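Local atomic coordinates of Myo-inositol 2-dehydrogenase (PDB entry 3EZY), a protein that catalyses the NAD(+)-dependent oxidation of myo-inositol to scyllo-inosose, probably as one step of a myo-inositol degradation pathway. Residues 15-20 with 92-97; 24-29 with 295-300; 80-85 with 104-109; 131-136 with 239-244. All blocks are in the same frame, centred on the assembly; numbering follows the deposited sequence. Where two conformers were deposited one is given.

Contact 1 (15-20 with 92-97); sequences TIHAEN and FCEKPL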
loop_
_atom_site.group_PDB
_atom_site.type_symbol
_atom_site.label_atom_id
_atom_site.label_comp_id
_atom_site.label_asym_id
_atom_site.label_seq_id
_atom_site.Cartn_x
_atom_site.Cartn_y
_atom_site.Cartn_z
ATOM N N THR A 15 -31.392 16.425 -7.354
ATOM C CA THR A 15 -31.128 16.030 -8.739
ATOM C C THR A 15 -30.521 14.631 -8.862
ATOM O O THR A 15 -30.959 13.825 -9.686
ATOM C CB THR A 15 -30.230 17.071 -9.442
ATOM O OG1 THR A 15 -30.903 18.341 -9.426
ATOM C CG2 THR A 15 -29.929 16.632 -10.890
ATOM N N ILE A 16 -29.517 14.329 -8.042
ATOM C CA ILE A 16 -28.973 12.988 -7.951
ATOM C C ILE A 16 -30.048 11.938 -7.708
ATOM O O ILE A 16 -30.097 10.912 -8.404
ATOM C CB ILE A 16 -27.853 12.918 -6.884
ATOM C CG1 ILE A 16 -26.639 13.704 -7.396
ATOM C CG2 ILE A 16 -27.465 11.435 -6.571
ATOM C CD1 ILE A 16 -25.550 13.986 -6.316
ATOM N N HIS A 17 -30.901 12.151 -6.708
ATOM C CA HIS A 17 -31.968 11.145 -6.402
ATOM C C HIS A 17 -32.907 10.950 -7.620
ATOM O O HIS A 17 -33.236 9.809 -8.008
ATOM C CB HIS A 17 -32.784 11.586 -5.170
ATOM C CG HIS A 17 -32.040 11.476 -3.878
ATOM N ND1 HIS A 17 -31.422 10.311 -3.470
ATOM C CD2 HIS A 17 -31.870 12.369 -2.865
ATOM C CE1 HIS A 17 -30.893 10.496 -2.270
ATOM N NE2 HIS A 17 -31.156 11.737 -1.881
ATOM N N ALA A 18 -33.322 12.066 -8.227
ATOM C CA ALA A 18 -34.269 12.036 -9.357
ATOM C C ALA A 18 -33.676 11.253 -10.536
ATOM O O ALA A 18 -34.376 10.476 -11.177
ATOM C CB ALA A 18 -34.594 13.459 -9.816
ATOM N N GLU A 19 -32.393 11.489 -10.826
ATOM C CA GLU A 19 -31.681 10.761 -11.888
ATOM C C GLU A 19 -31.486 9.289 -11.539
ATOM O O GLU A 19 -31.661 8.435 -12.414
ATOM C CB GLU A 19 -30.364 11.469 -12.253
ATOM C CG GLU A 19 -30.644 12.758 -13.096
ATOM C CD GLU A 19 -29.450 13.694 -13.227
ATOM O OE1 GLU A 19 -28.343 13.344 -12.744
ATOM O OE2 GLU A 19 -29.637 14.805 -13.804
ATOM N N ASN A 20 -31.191 8.979 -10.273
ATOM C CA ASN A 20 -31.012 7.586 -9.821
ATOM C C ASN A 20 -32.278 6.747 -9.948
ATOM O O ASN A 20 -32.214 5.529 -10.060
ATOM C CB ASN A 20 -30.489 7.506 -8.369
ATOM C CG ASN A 20 -28.964 7.765 -8.265
ATOM O OD1 ASN A 20 -28.270 7.785 -9.264
ATOM N ND2 ASN A 20 -28.462 7.950 -7.053
ATOM N N PHE A 92 -38.929 10.427 2.867
ATOM C CA PHE A 92 -37.470 10.440 3.052
ATOM C C PHE A 92 -37.084 11.902 3.137
ATOM O O PHE A 92 -37.553 12.718 2.316
ATOM C CB PHE A 92 -36.793 9.740 1.860
ATOM C CG PHE A 92 -35.290 9.958 1.753
ATOM C CD1 PHE A 92 -34.394 8.980 2.188
ATOM C CD2 PHE A 92 -34.777 11.136 1.199
ATOM C CE1 PHE A 92 -32.977 9.193 2.094
ATOM C CE2 PHE A 92 -33.394 11.346 1.073
ATOM C CZ PHE A 92 -32.488 10.371 1.537
ATOM N N CYS A 93 -36.282 12.268 4.146
ATOM C CA CYS A 93 -35.833 13.645 4.303
ATOM C C CYS A 93 -34.304 13.734 4.281
ATOM O O CYS A 93 -33.615 13.108 5.107
ATOM C CB CYS A 93 -36.362 14.244 5.630
ATOM S SG CYS A 93 -36.118 16.020 5.811
ATOM N N GLU A 94 -33.781 14.565 3.387
ATOM C CA GLU A 94 -32.348 14.801 3.335
ATOM C C GLU A 94 -31.849 15.338 4.680
ATOM O O GLU A 94 -32.618 15.973 5.450
ATOM C CB GLU A 94 -31.991 15.801 2.201
ATOM C CG GLU A 94 -31.506 15.112 0.906
ATOM C CD GLU A 94 -30.389 14.090 1.197
ATOM O OE1 GLU A 94 -30.434 12.950 0.684
ATOM O OE2 GLU A 94 -29.461 14.431 1.961
ATOM N N LYS A 95 -30.576 15.075 4.964
ATOM C CA LYS A 95 -29.866 15.667 6.068
ATOM C C LYS A 95 -29.859 17.180 5.910
ATOM O O LYS A 95 -29.725 17.682 4.784
ATOM C CB LYS A 95 -28.395 15.155 6.061
ATOM C CG LYS A 95 -27.380 16.094 6.791
ATOM C CD LYS A 95 -26.834 17.240 5.926
ATOM C CE LYS A 95 -25.641 17.908 6.576
ATOM N NZ LYS A 95 -25.430 19.320 6.115
ATOM N N PRO A 96 -29.998 17.930 7.036
ATOM C CA PRO A 96 -30.422 17.451 8.336
ATOM C C PRO A 96 -31.940 17.580 8.393
ATOM O O PRO A 96 -32.508 18.417 7.683
ATOM C CB PRO A 96 -29.816 18.472 9.283
ATOM C CG PRO A 96 -29.966 19.727 8.534
ATOM C CD PRO A 96 -29.618 19.347 7.085
ATOM N N LEU A 97 -32.581 16.755 9.210
ATOM C CA LEU A 97 -34.025 16.833 9.411
ATOM C C LEU A 97 -34.439 18.265 9.680
ATOM O O LEU A 97 -35.263 18.830 8.973
ATOM C CB LEU A 97 -34.411 15.975 10.609
ATOM C CG LEU A 97 -34.518 14.480 10.367
ATOM C CD1 LEU A 97 -35.157 13.850 11.615
ATOM C CD2 LEU A 97 -35.359 14.220 9.125
#

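Contact 2 (24-29 with 295-300); sequences IDDAIL and NVKSGE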
loop_
_atom_site.group_PDB
_atom_site.type_symbol
_atom_site.label_atom_id
_atom_site.label_comp_id
_atom_site.label_asym_id
_atom_site.label_seq_id
_atom_site.Cartn_x
_atom_site.Cartn_y
_atom_site.Cartn_z
ATOM N N ILE A 24 -33.214 2.378 -10.670
ATOM C CA ILE A 24 -33.830 1.612 -9.640
ATOM C C ILE A 24 -35.084 1.051 -10.213
ATOM O O ILE A 24 -35.810 1.718 -10.948
ATOM C CB ILE A 24 -34.182 2.456 -8.428
ATOM C CG1 ILE A 24 -32.940 3.202 -7.934
ATOM C CG2 ILE A 24 -34.748 1.558 -7.350
ATOM C CD1 ILE A 24 -33.149 3.968 -6.666
ATOM N N ASP A 25 -35.357 -0.197 -9.906
ATOM C CA ASP A 25 -36.601 -0.662 -10.423
ATOM C C ASP A 25 -37.746 -0.970 -9.509
ATOM O O ASP A 25 -37.597 -1.127 -8.284
ATOM C CB ASP A 25 -36.445 -1.631 -11.585
ATOM C CG ASP A 25 -36.432 -0.894 -12.910
ATOM O OD1 ASP A 25 -37.225 -1.272 -13.808
ATOM O OD2 ASP A 25 -35.661 0.107 -13.022
ATOM N N ASP A 26 -38.899 -0.963 -10.150
ATOM C CA ASP A 26 -40.158 -0.831 -9.469
ATOM C C ASP A 26 -40.170 0.367 -8.521
ATOM O O ASP A 26 -40.770 0.333 -7.446
ATOM C CB ASP A 26 -40.561 -2.149 -8.836
ATOM C CG ASP A 26 -41.058 -3.137 -9.878
ATOM O OD1 ASP A 26 -40.228 -3.579 -10.718
ATOM O OD2 ASP A 26 -42.283 -3.443 -9.880
ATOM N N ALA A 27 -39.490 1.432 -8.948
ATOM C CA ALA A 27 -39.763 2.761 -8.445
ATOM C C ALA A 27 -39.698 3.709 -9.648
ATOM O O ALA A 27 -38.786 3.608 -10.459
ATOM C CB ALA A 27 -38.739 3.145 -7.394
ATOM N N ILE A 28 -40.666 4.597 -9.816
ATOM C CA ILE A 28 -40.475 5.599 -10.863
ATOM C C ILE A 28 -40.574 7.017 -10.374
ATOM O O ILE A 28 -41.301 7.321 -9.434
ATOM C CB ILE A 28 -41.413 5.485 -12.104
ATOM C CG1 ILE A 28 -42.875 5.791 -11.748
ATOM C CG2 ILE A 28 -41.219 4.159 -12.875
ATOM C CD1 ILE A 28 -43.579 6.499 -12.867
ATOM N N LEU A 29 -39.852 7.874 -11.067
ATOM C CA LEU A 29 -39.947 9.308 -10.853
ATOM C C LEU A 29 -41.232 9.813 -11.509
ATOM O O LEU A 29 -41.292 9.929 -12.722
ATOM C CB LEU A 29 -38.767 10.011 -11.501
ATOM C CG LEU A 29 -38.730 11.536 -11.324
ATOM C CD1 LEU A 29 -38.663 11.942 -9.838
ATOM C CD2 LEU A 29 -37.525 12.035 -12.044
ATOM N N ASN A 295 -37.784 -0.534 1.993
ATOM C CA ASN A 295 -38.491 -0.457 3.276
ATOM C C ASN A 295 -39.970 -0.151 3.006
ATOM O O ASN A 295 -40.862 -0.737 3.614
ATOM C CB ASN A 295 -37.969 0.660 4.190
ATOM C CG ASN A 295 -36.502 0.521 4.542
ATOM O OD1 ASN A 295 -35.846 1.533 4.761
ATOM N ND2 ASN A 295 -35.995 -0.714 4.636
ATOM N N VAL A 296 -40.212 0.822 2.133
ATOM C CA VAL A 296 -41.573 1.186 1.737
ATOM C C VAL A 296 -42.360 0.018 1.140
ATOM O O VAL A 296 -43.440 -0.309 1.602
ATOM C CB VAL A 296 -41.586 2.357 0.747
ATOM C CG1 VAL A 296 -43.007 2.532 0.155
ATOM C CG2 VAL A 296 -41.124 3.614 1.445
ATOM N N LYS A 297 -41.812 -0.612 0.117
ATOM C CA LYS A 297 -42.481 -1.727 -0.520
ATOM C C LYS A 297 -42.755 -2.874 0.433
ATOM O O LYS A 297 -43.760 -3.587 0.287
ATOM C CB LYS A 297 -41.647 -2.270 -1.674
ATOM C CG LYS A 297 -41.619 -1.423 -2.904
ATOM C CD LYS A 297 -40.716 -2.124 -3.897
ATOM C CE LYS A 297 -40.521 -1.345 -5.185
ATOM N NZ LYS A 297 -41.648 -1.558 -6.141
ATOM N N SER A 298 -41.852 -3.077 1.385
ATOM C CA SER A 298 -41.902 -4.264 2.222
ATOM C C SER A 298 -42.539 -3.976 3.573
ATOM O O SER A 298 -42.680 -4.878 4.400
ATOM C CB SER A 298 -40.493 -4.842 2.389
ATOM O OG SER A 298 -39.872 -5.018 1.106
ATOM N N GLY A 299 -42.932 -2.724 3.801
ATOM C CA GLY A 299 -43.512 -2.321 5.089
ATOM C C GLY A 299 -42.553 -2.395 6.277
ATOM O O GLY A 299 -42.966 -2.642 7.405
ATOM N N GLU A 300 -41.261 -2.209 6.046
ATOM C CA GLU A 300 -40.315 -2.325 7.133
ATOM C C GLU A 300 -40.144 -0.965 7.765
ATOM O O GLU A 300 -40.374 0.042 7.126
ATOM C CB GLU A 300 -38.953 -2.772 6.589
ATOM C CG GLU A 300 -39.011 -4.003 5.716
ATOM C CD GLU A 300 -37.731 -4.242 4.889
ATOM O OE1 GLU A 300 -37.115 -3.263 4.381
ATOM O OE2 GLU A 300 -37.376 -5.434 4.706
#

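Contact 3 (80-85 with 104-109); sequences LVIACA and VDRMIE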
loop_
_atom_site.group_PDB
_atom_site.type_symbol
_atom_site.label_atom_id
_atom_site.label_comp_id
_atom_site.label_asym_id
_atom_site.label_seq_id
_atom_site.Cartn_x
_atom_site.Cartn_y
_atom_site.Cartn_z
ATOM N N LEU A 80 -42.793 20.404 5.285
ATOM C CA LEU A 80 -43.038 19.421 4.267
ATOM C C LEU A 80 -43.193 18.035 4.817
ATOM O O LEU A 80 -44.063 17.298 4.362
ATOM C CB LEU A 80 -41.939 19.436 3.196
ATOM C CG LEU A 80 -41.926 20.784 2.447
ATOM C CD1 LEU A 80 -40.725 20.888 1.512
ATOM C CD2 LEU A 80 -43.290 20.927 1.699
ATOM N N VAL A 81 -42.346 17.643 5.769
ATOM C CA VAL A 81 -42.458 16.273 6.301
ATOM C C VAL A 81 -43.788 16.114 7.090
ATOM O O VAL A 81 -44.434 15.069 7.044
ATOM C CB VAL A 81 -41.250 15.926 7.196
ATOM C CG1 VAL A 81 -41.582 14.676 8.092
ATOM C CG2 VAL A 81 -40.001 15.665 6.338
ATOM N N ILE A 82 -44.176 17.139 7.838
ATOM C CA ILE A 82 -45.467 17.028 8.567
ATOM C C ILE A 82 -46.665 16.967 7.599
ATOM O O ILE A 82 -47.613 16.202 7.798
ATOM C CB ILE A 82 -45.633 18.155 9.616
ATOM C CG1 ILE A 82 -44.569 17.999 10.701
ATOM C CG2 ILE A 82 -47.089 18.136 10.216
ATOM C CD1 ILE A 82 -44.459 19.160 11.623
ATOM N N ALA A 83 -46.585 17.748 6.532
ATOM C CA ALA A 83 -47.521 17.691 5.422
ATOM C C ALA A 83 -47.572 16.298 4.760
ATOM O O ALA A 83 -48.659 15.795 4.432
ATOM C CB ALA A 83 -47.144 18.782 4.366
ATOM N N CYS A 84 -46.430 15.633 4.555
ATOM C CA CYS A 84 -46.517 14.234 4.089
ATOM C C CYS A 84 -47.283 13.356 5.092
ATOM O O CYS A 84 -48.031 12.461 4.693
ATOM C CB CYS A 84 -45.133 13.600 3.842
ATOM S SG CYS A 84 -44.161 14.396 2.563
ATOM N N ALA A 85 -47.047 13.524 6.386
ATOM C CA ALA A 85 -47.739 12.641 7.345
ATOM C C ALA A 85 -49.274 12.868 7.272
ATOM O O ALA A 85 -50.054 11.920 7.226
ATOM C CB ALA A 85 -47.227 12.860 8.770
ATOM N N VAL A 104 -37.911 18.617 15.130
ATOM C CA VAL A 104 -37.636 17.201 14.923
ATOM C C VAL A 104 -38.601 16.352 15.738
ATOM O O VAL A 104 -39.047 15.307 15.278
ATOM C CB VAL A 104 -36.153 16.848 15.303
ATOM C CG1 VAL A 104 -35.934 15.355 15.235
ATOM C CG2 VAL A 104 -35.207 17.589 14.362
ATOM N N ASP A 105 -38.917 16.778 16.965
ATOM C CA ASP A 105 -39.870 15.995 17.799
ATOM C C ASP A 105 -41.248 15.979 17.133
ATOM O O ASP A 105 -41.922 14.961 17.077
ATOM C CB ASP A 105 -39.938 16.532 19.257
ATOM C CG ASP A 105 -38.726 16.084 20.118
ATOM O OD1 ASP A 105 -38.194 14.958 19.893
ATOM O OD2 ASP A 105 -38.288 16.863 21.014
ATOM N N ARG A 106 -41.660 17.102 16.581
ATOM C CA ARG A 106 -42.950 17.154 15.880
ATOM C C ARG A 106 -43.001 16.282 14.629
ATOM O O ARG A 106 -43.998 15.582 14.370
ATOM C CB ARG A 106 -43.319 18.584 15.515
ATOM C CG ARG A 106 -44.373 19.190 16.427
ATOM C CD ARG A 106 -45.375 20.005 15.622
ATOM N NE ARG A 106 -46.541 19.215 15.231
ATOM C CZ ARG A 106 -47.493 19.669 14.421
ATOM N NH1 ARG A 106 -47.401 20.899 13.929
ATOM N NH2 ARG A 106 -48.533 18.902 14.104
ATOM N N MET A 107 -41.920 16.319 13.840
ATOM C CA MET A 107 -41.785 15.489 12.621
ATOM C C MET A 107 -41.945 13.996 12.955
ATOM O O MET A 107 -42.715 13.255 12.329
ATOM C CB MET A 107 -40.402 15.782 11.971
ATOM C CG MET A 107 -40.234 17.223 11.398
ATOM S SD MET A 107 -38.515 17.812 11.074
ATOM C CE MET A 107 -38.254 16.954 9.531
ATOM N N ILE A 108 -41.203 13.536 13.954
ATOM C CA ILE A 108 -41.314 12.168 14.434
ATOM C C ILE A 108 -42.719 11.839 14.976
ATOM O O ILE A 108 -43.300 10.833 14.607
ATOM C CB ILE A 108 -40.270 11.917 15.540
ATOM C CG1 ILE A 108 -38.840 11.913 14.960
ATOM C CG2 ILE A 108 -40.585 10.638 16.304
ATOM C CD1 ILE A 108 -37.735 12.059 16.032
ATOM N N GLU A 109 -43.277 12.696 15.837
ATOM C CA GLU A 109 -44.676 12.510 16.312
ATOM C C GLU A 109 -45.734 12.348 15.208
ATOM O O GLU A 109 -46.536 11.425 15.220
ATOM C CB GLU A 109 -45.096 13.726 17.124
ATOM C CG GLU A 109 -45.908 13.408 18.364
ATOM C CD GLU A 109 -45.081 13.642 19.651
ATOM O OE1 GLU A 109 -44.082 14.411 19.561
ATOM O OE2 GLU A 109 -45.440 13.074 20.732
#

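Contact 4 (131-136 with 239-244); sequences KKLKEA and QRIEVF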
loop_
_atom_site.group_PDB
_atom_site.type_symbol
_atom_site.label_atom_id
_atom_site.label_comp_id
_atom_site.label_asym_id
_atom_site.label_seq_id
_atom_site.Cartn_x
_atom_site.Cartn_y
_atom_site.Cartn_z
ATOM N N LYS A 131 -19.895 0.668 5.282
ATOM C CA LYS A 131 -20.807 -0.455 5.542
ATOM C C LYS A 131 -20.093 -1.788 5.816
ATOM O O LYS A 131 -20.440 -2.516 6.731
ATOM C CB LYS A 131 -21.759 -0.625 4.348
ATOM C CG LYS A 131 -22.812 -1.735 4.507
ATOM C CD LYS A 131 -23.973 -1.415 3.535
ATOM C CE LYS A 131 -24.710 -2.668 3.047
ATOM N NZ LYS A 131 -24.997 -3.611 4.131
ATOM N N LYS A 132 -19.116 -2.115 4.986
ATOM C CA LYS A 132 -18.362 -3.325 5.183
ATOM C C LYS A 132 -17.630 -3.281 6.529
ATOM O O LYS A 132 -17.561 -4.285 7.255
ATOM C CB LYS A 132 -17.389 -3.533 4.005
ATOM C CG LYS A 132 -16.405 -4.652 4.263
ATOM C CD LYS A 132 -16.728 -5.995 3.560
ATOM C CE LYS A 132 -18.180 -6.261 3.318
ATOM N NZ LYS A 132 -18.343 -7.684 2.836
ATOM N N LEU A 133 -17.112 -2.108 6.895
ATOM C CA LEU A 133 -16.426 -1.967 8.175
ATOM C C LEU A 133 -17.426 -2.125 9.334
ATOM O O LEU A 133 -17.152 -2.826 10.312
ATOM C CB LEU A 133 -15.733 -0.593 8.268
ATOM C CG LEU A 133 -14.899 -0.374 9.544
ATOM C CD1 LEU A 133 -13.664 0.511 9.291
ATOM C CD2 LEU A 133 -15.750 0.219 10.664
ATOM N N LYS A 134 -18.584 -1.481 9.228
ATOM C CA LYS A 134 -19.631 -1.639 10.257
ATOM C C LYS A 134 -20.002 -3.120 10.467
ATOM O O LYS A 134 -20.122 -3.569 11.617
ATOM C CB LYS A 134 -20.874 -0.806 9.905
ATOM C CG LYS A 134 -22.015 -0.824 10.964
ATOM C CD LYS A 134 -22.990 -1.942 10.616
ATOM C CE LYS A 134 -24.208 -1.984 11.556
ATOM N NZ LYS A 134 -23.840 -1.751 12.994
ATOM N N GLU A 135 -20.184 -3.864 9.377
ATOM C CA GLU A 135 -20.500 -5.307 9.452
ATOM C C GLU A 135 -19.387 -6.101 10.099
ATOM O O GLU A 135 -19.635 -6.909 11.011
ATOM C CB GLU A 135 -20.800 -5.850 8.057
ATOM C CG GLU A 135 -22.184 -5.372 7.600
ATOM C CD GLU A 135 -22.448 -5.543 6.122
ATOM O OE1 GLU A 135 -21.518 -5.837 5.347
ATOM O OE2 GLU A 135 -23.613 -5.350 5.726
ATOM N N ALA A 136 -18.145 -5.864 9.671
ATOM C CA ALA A 136 -17.049 -6.519 10.363
ATOM C C ALA A 136 -17.021 -6.231 11.874
ATOM O O ALA A 136 -16.824 -7.134 12.655
ATOM C CB ALA A 136 -15.702 -6.247 9.733
ATOM N N GLN A 239 -12.100 10.976 4.107
ATOM C CA GLN A 239 -13.052 10.456 5.025
ATOM C C GLN A 239 -12.636 9.039 5.432
ATOM O O GLN A 239 -12.859 8.076 4.688
ATOM C CB GLN A 239 -14.425 10.440 4.359
ATOM C CG GLN A 239 -14.912 11.854 4.076
ATOM C CD GLN A 239 -16.173 11.895 3.262
ATOM O OE1 GLN A 239 -16.549 10.921 2.639
ATOM N NE2 GLN A 239 -16.852 13.011 3.300
ATOM N N ARG A 240 -11.946 8.929 6.565
ATOM C CA ARG A 240 -11.463 7.640 6.996
ATOM C C ARG A 240 -12.142 7.233 8.259
ATOM O O ARG A 240 -12.519 8.066 9.054
ATOM C CB ARG A 240 -9.945 7.671 7.225
ATOM C CG ARG A 240 -9.138 7.677 5.906
ATOM C CD ARG A 240 -7.689 7.919 6.194
ATOM N NE ARG A 240 -7.456 9.344 6.380
ATOM C CZ ARG A 240 -6.631 9.879 7.278
ATOM N NH1 ARG A 240 -6.008 9.112 8.136
ATOM N NH2 ARG A 240 -6.456 11.202 7.351
ATOM N N ILE A 241 -12.271 5.927 8.471
ATOM C CA ILE A 241 -12.785 5.440 9.753
ATOM C C ILE A 241 -11.860 4.339 10.254
ATOM O O ILE A 241 -11.452 3.468 9.485
ATOM C CB ILE A 241 -14.215 4.840 9.612
ATOM C CG1 ILE A 241 -15.192 5.934 9.151
ATOM C CG2 ILE A 241 -14.616 4.190 10.968
ATOM C CD1 ILE A 241 -16.656 5.428 8.727
ATOM N N GLU A 242 -11.500 4.393 11.532
ATOM C CA GLU A 242 -10.796 3.283 12.136
ATOM C C GLU A 242 -11.474 2.886 13.452
ATOM O O GLU A 242 -11.925 3.745 14.238
ATOM C CB GLU A 242 -9.311 3.662 12.367
ATOM C CG GLU A 242 -8.588 2.670 13.199
ATOM C CD GLU A 242 -7.268 3.225 13.709
ATOM O OE1 GLU A 242 -6.718 4.139 13.039
ATOM O OE2 GLU A 242 -6.827 2.744 14.767
ATOM N N VAL A 243 -11.538 1.590 13.690
ATOM C CA VAL A 243 -11.962 1.060 15.001
ATOM C C VAL A 243 -10.875 0.143 15.584
ATOM O O VAL A 243 -10.451 -0.846 14.954
ATOM C CB VAL A 243 -13.324 0.273 14.945
ATOM C CG1 VAL A 243 -13.790 -0.166 16.400
ATOM C CG2 VAL A 243 -14.408 1.122 14.271
ATOM N N PHE A 244 -10.477 0.433 16.811
ATOM C CA PHE A 244 -9.504 -0.397 17.472
ATOM C C PHE A 244 -10.194 -1.089 18.645
ATOM O O PHE A 244 -10.920 -0.449 19.397
ATOM C CB PHE A 244 -8.368 0.475 17.979
ATOM C CG PHE A 244 -7.500 -0.195 19.004
ATOM C CD1 PHE A 244 -6.518 -1.105 18.600
ATOM C CD2 PHE A 244 -7.614 0.126 20.354
ATOM C CE1 PHE A 244 -5.674 -1.718 19.554
ATOM C CE2 PHE A 244 -6.788 -0.506 21.313
ATOM C CZ PHE A 244 -5.833 -1.421 20.903
#

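Contact 1 (15-20 with 92-97)
His-17 keeps CG beside its backbone N and anti to the carbonyl carbon (chi1 -72°), which sends the imidazole from the helix toward the strand, while Glu-94 bends at chi2 and brings its carboxylate back to meet it. The two side chains approach from opposite directions. NE2 of His-17 donates to OE1 of Glu-94 at 2.9 Å, and the bond is nearly straight, with an N-H...O angle of 177°. The acceptor lies in the plane of the imidazole, whereas the proton reaches the carboxylate from its anti side, somewhat out of the carboxylate plane. Phe-92 flanks this pair: its CE2 is 3.7 Å from NE2 of His-17, and the two ring planes are inclined obliquely to each other.

Within the Rossmann fold the bond ties the middle of helix 12-20, which follows the probable Gly-x-Gly-x-x-Gly turn, to strand 90-94 of the parallel sheet. Glu-94 opens the Glu-Lys-Pro sequence characteristic of the Gfo/Idh/MocA family, and a cis peptide precedes Pro-96. A leucine in place of His-17 would probably leave OE1 of Glu-94 without this donor and the carboxylate freer to turn. The ring of Tyr-285, on helix 277-298, also meets the imidazole, with planes at about 80°. The other carboxylate oxygen, OE2 of Glu-94, takes a weak bond from N of Lys-95 at 3.3 Å.

Contact 2 (24-29 with 295-300)
Asp-26 and Lys-297 bring the two backbones nearest, with their CA atoms 9.3 Å apart. Asp-26 sits at positive phi (51°), in the turn that leads into strand 27-33 of the Rossmann sheet; Lys-297 lies in the last turn of helix 277-298, which finishes in a Schellman motif. There Gly-299 also takes positive phi, N of Glu-300 bonds back to O of Asn-295 at 2.9 Å, and N of Gly-299 reaches O of Val-296 more weakly. Further back along the helix, Leu-286, Leu-289 and Ile-293 receive the side chain of Ile-24, from the nucleotide-binding domain.

Across the contact the lysine does the reaching. The chain of Lys-297 is extended as far as CE and then bends at the last torsion (chi4 -82°), which turns NZ in toward Asp-26, and the two side chains cross at about a right angle. NZ of Lys-297 is modelled as a donor to the backbone O of Asp-26 at 2.5 Å, a very short distance. CE of the same lysine crowds that oxygen, so the bond's exact geometry is doubtful. The carboxylate does not close a salt bridge: OD2 of Asp-26 stays 4.2 Å from NZ of Lys-297, a distance at which some attraction may remain. At the C-terminal end of the helix, ND2 of Asn-295 donates, almost in its amide plane, to OE1 of Glu-300 at 2.8 Å.

Contact 3 (80-85 with 104-109)
Ile-82 and Met-107 mark the closest approach of two nearly parallel helices, their CA atoms 5.7 Å apart and the axes of segments 80-85 and 104-109 separated by 9.1 Å at an angle of 17°. With no hydrogen bond across it, the interface is made by packing. On its buried side Met-107 bends at its last torsion (chi3 79°), which carries the terminal methyl across Val-81 at about a right angle. CE of Met-107 lies 3.9 Å from CG2 of Val-81 and touches CB about as closely, so the methyl rests on the branch point of the valine.

Toward the solvent, Ile-82 takes over. Its CG1 comes within 4.2 Å of CA of Met-107, so part of the contact is side chain against helix backbone. Farther out, CD1 of Ile-82 meets CB of Arg-106 at 4.1 Å. In the conformer given, that same methyl lies over one face of the arginine's guanidinium, 3.9 Å above its plane and offset toward the rim. A second conformer was deposited and the side chain also meets a crystal neighbour, so this last feature is less certain. NH2 of Arg-106 is turned to a salt bridge with Glu-110, one turn further along its own helix. The helices are the connections of two successive beta-alpha-beta units, 67-70 to 90-94 and 90-94 to 118-121; their side-by-side, almost parallel packing is typical of crossover helices lying against one side of the parallel sheet in a Rossmann fold.

Contact 4 (131-136 with 239-244)
Leu-133 carries the whole contact from its side, resting on Ile-241 and Val-243 where helix 128-138 packs against strand 238-245 of the mixed sheet in the C-terminal domain of this Gfo/Idh/MocA enzyme. The backbones stand well apart, with 8.4 Å between CA of Leu-133 and CA of Ile-241, a distance bridged by the leucine side chain.

The apolar contacts centre on the two leucine methyls. With CG anti to the backbone N (chi1 -176°), the side chain runs out from the helix and sets its fork against the strand. CD2 of Leu-133 touches two strand methyls, 4.1 Å from CG2 of Ile-241 and 4.0 Å from CG2 of Val-243. CD1 of Leu-133 turns to the strand backbone and touches O of Ile-241 at 3.7 Å, a van der Waals contact with a carbonyl. Ile-184, on helix 174-185, packs on both Leu-133 and Val-243. An alanine in place of Leu-133 would remove both methyls and would probably leave a gap over Ile-241 and Val-243, weakening the hold of the helix on the sheet.

Polar contacts lie away from this patch. The alternation of the strand points CB of Glu-242 away from the helix, and its carboxylate forms salt bridges with Arg-153 and Arg-240 of a neighbouring subunit, so one strand serves both the domain core and the assembly. On the helix itself, NZ of Lys-131 makes a salt bridge with OE2 of Glu-135 at 2.7 Å, approaching from above the carboxylate plane.

Contacts 1 and 4 are buried, contact 3 is partly so, and contact 2 lies at the surface. Contacts 1, 2 and 3 gather round the Rossmann sheet, contact 2 adding helix 277-298 from much later in the chain: strand 90-94 of contact 1 links the two helices of contact 3, and Ala-18 of contact 1 packs on Leu-29 of contact 2. Contact 4 belongs to the other domain, its centre about 24 Å from that of contact 1 and about 32 Å from that of contact 3. Chemistry follows place: a straight hydrogen bond in the buried contact 1, an exposed lysine whose bond is of doubtful geometry in contact 2, and apolar packing in contacts 3 and 4.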